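Local structure of protease VP4 (Blotched snakehead virus, 2GEF) at residues A[57-61]-A[124-128]; A[29-35]-A[46-52]. The protein acts as a birnavirus serine protease of the peptidase S50 family, using a serine/lysine catalytic dyad, and forms one piece of the viral structural polyprotein. All blocks are in the same frame, centred on the assembly; numbering follows the deposited sequence.

Contact 1 (A[57-61]-A[124-128])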
loop_
_atom_site.group_PDB
_atom_site.type_symbol
_atom_site.label_atom_id
_atom_site.label_comp_id
_atom_site.label_asym_id
_atom_site.label_seq_id
_atom_site.Cartn_x
_atom_site.Cartn_y
_atom_site.Cartn_z
ATOM N N ASP A 57 15.529 -9.043 2.963
ATOM C CA ASP A 57 16.003 -9.473 4.297
ATOM C C ASP A 57 15.024 -9.224 5.388
ATOM O O ASP A 57 15.265 -9.619 6.499
ATOM C CB ASP A 57 17.264 -8.746 4.748
ATOM C CG ASP A 57 17.171 -7.236 4.642
ATOM O OD1 ASP A 57 16.895 -6.765 3.551
ATOM O OD2 ASP A 57 17.400 -6.539 5.646
ATOM N N LEU A 58 13.999 -8.451 5.061
ATOM C CA LEU A 58 13.002 -7.957 6.000
ATOM C C LEU A 58 11.654 -8.712 5.808
ATOM O O LEU A 58 10.770 -8.650 6.702
ATOM C CB LEU A 58 12.778 -6.477 5.835
ATOM C CG LEU A 58 13.731 -5.467 6.495
ATOM C CD1 LEU A 58 13.272 -4.085 6.093
ATOM C CD2 LEU A 58 13.997 -5.568 8.007
HETATM N N MSE A 59 11.528 -9.414 4.662
HETATM C CA MSE A 59 10.382 -10.286 4.360
HETATM C C MSE A 59 10.407 -11.562 5.117
HETATM O O MSE A 59 11.515 -12.104 5.350
HETATM C CB MSE A 59 10.435 -10.690 2.904
HETATM C CG MSE A 59 10.234 -9.411 1.987
HETATM SE SE MSE A 59 10.366 -9.684 0.145
HETATM C CE MSE A 59 8.635 -10.377 -0.138
ATOM N N SER A 60 9.227 -12.117 5.411
ATOM C CA SER A 60 9.095 -13.609 5.687
ATOM C C SER A 60 9.741 -14.463 4.546
ATOM O O SER A 60 9.698 -14.011 3.372
ATOM C CB SER A 60 7.590 -13.972 5.812
ATOM O OG SER A 60 7.463 -15.339 6.015
ATOM N N PRO A 61 10.300 -15.676 4.836
ATOM C CA PRO A 61 10.790 -16.551 3.685
ATOM C C PRO A 61 9.632 -17.010 2.710
ATOM O O PRO A 61 9.790 -17.198 1.494
ATOM C CB PRO A 61 11.412 -17.755 4.411
ATOM C CG PRO A 61 11.653 -17.306 5.881
ATOM C CD PRO A 61 10.617 -16.256 6.178
ATOM N N VAL A 124 7.769 -3.200 11.099
ATOM C CA VAL A 124 7.603 -4.197 10.052
ATOM C C VAL A 124 7.266 -5.520 10.774
ATOM O O VAL A 124 7.831 -5.854 11.751
ATOM C CB VAL A 124 8.934 -4.380 9.218
ATOM C CG1 VAL A 124 8.921 -5.508 8.122
ATOM C CG2 VAL A 124 9.451 -3.043 8.639
ATOM N N VAL A 125 6.326 -6.261 10.263
ATOM C CA VAL A 125 5.876 -7.494 10.883
ATOM C C VAL A 125 5.896 -8.627 9.801
ATOM O O VAL A 125 5.931 -8.355 8.581
ATOM C CB VAL A 125 4.380 -7.324 11.537
ATOM C CG1 VAL A 125 4.349 -6.484 12.917
ATOM C CG2 VAL A 125 3.257 -6.858 10.512
ATOM N N TRP A 126 5.811 -9.865 10.265
ATOM C CA TRP A 126 5.370 -10.998 9.473
ATOM C C TRP A 126 3.905 -11.254 9.776
ATOM O O TRP A 126 3.478 -11.401 10.938
ATOM C CB TRP A 126 6.177 -12.255 9.832
ATOM C CG TRP A 126 7.651 -12.160 9.553
ATOM C CD1 TRP A 126 8.351 -11.008 9.216
ATOM C CD2 TRP A 126 8.611 -13.210 9.616
ATOM N NE1 TRP A 126 9.700 -11.310 9.022
ATOM C CE2 TRP A 126 9.874 -12.660 9.222
ATOM C CE3 TRP A 126 8.534 -14.578 9.896
ATOM C CZ2 TRP A 126 11.047 -13.432 9.155
ATOM C CZ3 TRP A 126 9.700 -15.341 9.808
ATOM C CH2 TRP A 126 10.928 -14.757 9.456
ATOM N N ASN A 127 3.123 -11.302 8.707
ATOM C CA ASN A 127 1.694 -11.674 8.728
ATOM C C ASN A 127 1.862 -12.927 7.850
ATOM O O ASN A 127 2.848 -12.991 7.093
ATOM C CB ASN A 127 0.787 -10.532 8.065
ATOM C CG ASN A 127 0.936 -10.443 6.529
ATOM O OD1 ASN A 127 1.447 -11.366 5.832
ATOM N ND2 ASN A 127 0.402 -9.389 5.988
ATOM N N ASP A 128 1.033 -13.960 7.951
ATOM C CA ASP A 128 1.371 -15.191 7.202
ATOM C C ASP A 128 0.492 -15.246 5.947
ATOM O O ASP A 128 -0.029 -16.265 5.511
ATOM C CB ASP A 128 1.276 -16.446 8.059
ATOM C CG ASP A 128 1.909 -16.264 9.429
ATOM O OD1 ASP A 128 3.088 -16.654 9.596
ATOM O OD2 ASP A 128 1.232 -15.715 10.346
HETATM O O HOH W 1 11.151 -8.626 9.242
#

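Contact 2 (A[29-35]-A[46-52])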
loop_
_atom_site.group_PDB
_atom_site.type_symbol
_atom_site.label_atom_id
_atom_site.label_comp_id
_atom_site.label_asym_id
_atom_site.label_seq_id
_atom_site.Cartn_x
_atom_site.Cartn_y
_atom_site.Cartn_z
ATOM N N ASP A 29 12.347 6.611 3.451
ATOM C CA ASP A 29 11.467 6.661 2.284
ATOM C C ASP A 29 10.628 5.406 2.138
ATOM O O ASP A 29 11.040 4.405 2.587
ATOM C CB ASP A 29 12.290 6.947 0.933
ATOM C CG ASP A 29 13.599 6.117 0.794
ATOM O OD1 ASP A 29 14.649 6.608 1.200
ATOM O OD2 ASP A 29 13.667 4.987 0.270
ATOM N N GLY A 30 9.517 5.421 1.367
ATOM C CA GLY A 30 8.568 4.329 1.300
ATOM C C GLY A 30 7.170 4.921 1.197
ATOM O O GLY A 30 6.998 6.064 1.450
ATOM N N ALA A 31 6.160 4.166 0.742
ATOM C CA ALA A 31 4.802 4.679 0.720
ATOM C C ALA A 31 3.884 3.556 1.198
ATOM O O ALA A 31 4.128 2.355 0.884
ATOM C CB ALA A 31 4.404 5.175 -0.634
ATOM N N LEU A 32 2.884 3.941 1.978
ATOM C CA LEU A 32 1.849 3.037 2.508
ATOM C C LEU A 32 0.708 2.899 1.591
ATOM O O LEU A 32 0.257 3.875 0.946
ATOM C CB LEU A 32 1.304 3.531 3.898
ATOM C CG LEU A 32 2.442 3.562 4.934
ATOM C CD1 LEU A 32 2.077 4.632 6.044
ATOM C CD2 LEU A 32 2.844 2.118 5.666
ATOM N N PHE A 33 0.187 1.665 1.597
ATOM C CA PHE A 33 -0.980 1.335 0.868
ATOM C C PHE A 33 -1.772 0.187 1.647
ATOM O O PHE A 33 -1.182 -0.452 2.455
ATOM C CB PHE A 33 -0.633 0.847 -0.508
ATOM C CG PHE A 33 0.247 -0.431 -0.547
ATOM C CD1 PHE A 33 -0.317 -1.679 -0.898
ATOM C CD2 PHE A 33 1.685 -0.332 -0.437
ATOM C CE1 PHE A 33 0.507 -2.854 -0.985
ATOM C CE2 PHE A 33 2.499 -1.487 -0.570
ATOM C CZ PHE A 33 1.943 -2.720 -0.890
ATOM N N PRO A 34 -3.113 0.053 1.433
ATOM C CA PRO A 34 -3.918 -1.000 2.032
ATOM C C PRO A 34 -4.011 -2.237 1.291
ATOM O O PRO A 34 -3.874 -2.229 0.063
ATOM C CB PRO A 34 -5.246 -0.319 2.270
ATOM C CG PRO A 34 -5.341 0.495 1.055
ATOM C CD PRO A 34 -3.971 1.106 0.874
ATOM N N VAL A 35 -4.015 -3.342 2.091
ATOM C CA VAL A 35 -4.041 -4.688 1.565
ATOM C C VAL A 35 -5.206 -5.484 2.176
ATOM O O VAL A 35 -5.265 -5.678 3.415
ATOM C CB VAL A 35 -2.782 -5.452 1.784
ATOM C CG1 VAL A 35 -2.980 -7.013 1.227
ATOM C CG2 VAL A 35 -1.645 -4.805 1.015
ATOM N N GLU A 46 -5.073 -4.406 6.158
ATOM C CA GLU A 46 -3.761 -4.143 6.804
ATOM C C GLU A 46 -3.070 -3.059 5.987
ATOM O O GLU A 46 -3.226 -3.041 4.796
ATOM C CB GLU A 46 -2.915 -5.379 6.432
ATOM C CG GLU A 46 -2.188 -5.994 7.435
ATOM C CD GLU A 46 -1.795 -7.411 6.994
ATOM O OE1 GLU A 46 -2.578 -8.114 6.267
ATOM O OE2 GLU A 46 -0.687 -7.835 7.366
ATOM N N LEU A 47 -2.100 -2.332 6.533
ATOM C CA LEU A 47 -1.075 -1.613 5.692
ATOM C C LEU A 47 0.132 -2.378 5.412
ATOM O O LEU A 47 0.525 -3.222 6.163
ATOM C CB LEU A 47 -0.685 -0.348 6.393
ATOM C CG LEU A 47 -1.929 0.555 6.506
ATOM C CD1 LEU A 47 -1.402 1.777 7.228
ATOM C CD2 LEU A 47 -2.650 0.959 5.251
ATOM N N TYR A 48 0.694 -2.107 4.263
ATOM C CA TYR A 48 2.020 -2.530 3.815
ATOM C C TYR A 48 2.712 -1.264 3.369
ATOM O O TYR A 48 2.047 -0.278 3.021
ATOM C CB TYR A 48 1.961 -3.489 2.602
ATOM C CG TYR A 48 1.607 -4.963 2.853
ATOM C CD1 TYR A 48 0.521 -5.352 3.643
ATOM C CD2 TYR A 48 2.336 -5.939 2.269
ATOM C CE1 TYR A 48 0.208 -6.708 3.849
ATOM C CE2 TYR A 48 2.052 -7.276 2.489
ATOM C CZ TYR A 48 1.019 -7.673 3.263
ATOM O OH TYR A 48 0.828 -9.119 3.373
ATOM N N ILE A 49 4.010 -1.323 3.339
ATOM C CA ILE A 49 4.842 -0.204 2.941
ATOM C C ILE A 49 5.589 -0.666 1.771
ATOM O O ILE A 49 6.034 -1.753 1.851
ATOM C CB ILE A 49 5.829 0.323 3.987
ATOM C CG1 ILE A 49 6.272 1.724 3.502
ATOM C CG2 ILE A 49 7.026 -0.700 4.335
ATOM C CD1 ILE A 49 7.093 2.435 4.413
ATOM N N ALA A 50 5.506 0.057 0.646
ATOM C CA ALA A 50 6.383 -0.222 -0.509
ATOM C C ALA A 50 7.659 0.637 -0.292
ATOM O O ALA A 50 7.546 1.904 -0.032
ATOM C CB ALA A 50 5.759 0.261 -1.729
ATOM N N VAL A 51 8.820 -0.010 -0.421
ATOM C CA VAL A 51 10.176 0.749 -0.328
ATOM C C VAL A 51 10.958 0.394 -1.527
ATOM O O VAL A 51 10.980 -0.764 -1.959
ATOM C CB VAL A 51 10.946 0.420 1.013
ATOM C CG1 VAL A 51 12.105 1.543 1.285
ATOM C CG2 VAL A 51 9.958 0.592 2.128
ATOM N N ARG A 52 11.571 1.383 -2.125
ATOM C CA ARG A 52 12.554 1.084 -3.229
ATOM C C ARG A 52 13.839 0.353 -2.801
ATOM O O ARG A 52 14.404 0.565 -1.737
ATOM C CB ARG A 52 12.776 2.305 -4.148
ATOM C CG ARG A 52 13.271 3.644 -3.441
ATOM C CD ARG A 52 13.911 4.654 -4.417
ATOM N NE ARG A 52 14.476 5.844 -3.722
ATOM C CZ ARG A 52 13.768 6.890 -3.328
ATOM N NH1 ARG A 52 14.428 7.868 -2.787
ATOM N NH2 ARG A 52 12.410 6.944 -3.375
HETATM O O HOH W 2 15.194 2.840 -0.253
HETATM O O HOH W 3 -4.569 -8.344 4.472
#

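Contact 1 (A[57-61]-A[124-128])
Segment 57-61 passes alongside residues 124-126 of strand 120-126 with its chain running nearly the same way: the directions from L58 to P61 and from V124 to W126 differ by 11°. The spacing narrows along the pair, from 7.7 Å between the CA atoms of L58 and V124 to 5.9 Å between those of S60 and W126, and no direct hydrogen bond joins the two, so they do not pair as strands. One water spans the wider part, donating a hydrogen bond to L58 O at 2.6 Å and accepting one from W126 NE1 at 3.1 Å. The indole does most of the touching. With CG of W126 anti to its own carbonyl carbon (chi1 -62°), the ring is laid against the backbone around S60, and S60 CA sits over the six-membered ring, 3.9 Å from its centroid and 17° off the normal, a CH-pi contact. Farther along the ring P61 crosses the indole at about a right angle, its CD 3.6 Å from W126 CH2. V124 sends CG1 toward L58 O, 3.9 Å away, while V124 and L58 both also pack on F27 of strand 22-27. S60 occupies the N-cap position of helix 61-64, and its OG makes a weak hydrogen bond to D62 N. The contact is thus a tryptophan packed on a helix N-cap, joining the loop after strand 43-52 to the central strand of the three-stranded antiparallel sheet.

Contact 2 (A[29-35]-A[46-52])
Main-chain hydrogen bonds between A31 and A50, F33 and Y48, and V35 and E46 zip strand 31-35 to strand 46-52 as antiparallel pairs. Five are well formed, from A50 N to A31 O at 2.7 Å to Y48 N to F33 O at 3.1 Å, the latter nearly straight at 172°; E46 N to V35 O is weak. Just before the A31-A50 pair, G30 CA makes a CA-H...O contact with A50 O at 2.9 Å and meets I49 CD1 at 3.9 Å.

CH-pi contacts run along one face. Y48 CB lies over the F33 ring, 3.9 Å from its centroid and offset toward the rim; V35 CG2 lies over the Y48 ring. L32 CD2 meets I49 CB on the reverse face.

Charged groups lie at both ends. The D29 carboxylate stacks on the R52 guanidinium, planes 5° apart, but OD2 is 4.2 Å from NE and no N-H points at it; R52 NH2 instead bonds A144 O and L147 O. Water links D29 OD2 to R52 O, and another links V35 O to E46 OE1, while E46 OE2 faces N127 ND2. The chemistry implies a hairpin held by backbone bonds, CH-pi contacts beside F33 and Y48 and aliphatic packing beside L32 and I49, with D29-R52 a matter of charge and stacking rather than a salt bridge.

In the fold
Contact 2 lies near the middle of the chain, its centre about 4 Å from that of the protein, whereas contact 1 is about 15 Å out; the two contact centres are about 13 Å apart. They meet through N127, just past W126: its ND2 probably donates a hydrogen bond to Y48 OH at 2.7 Å, which ties the 124-128 segment to the hairpin, while its approach to E46 OE2 is implausibly short and doubtful as modelled. Contact 2 is also the one beside the catalytic dyad. The nearest side-chain atoms of P34 and the active-site K173 are about 3 Å apart, and those of F33 and the nucleophile S136 about 6 Å. Contact 1 lies away from both catalytic residues.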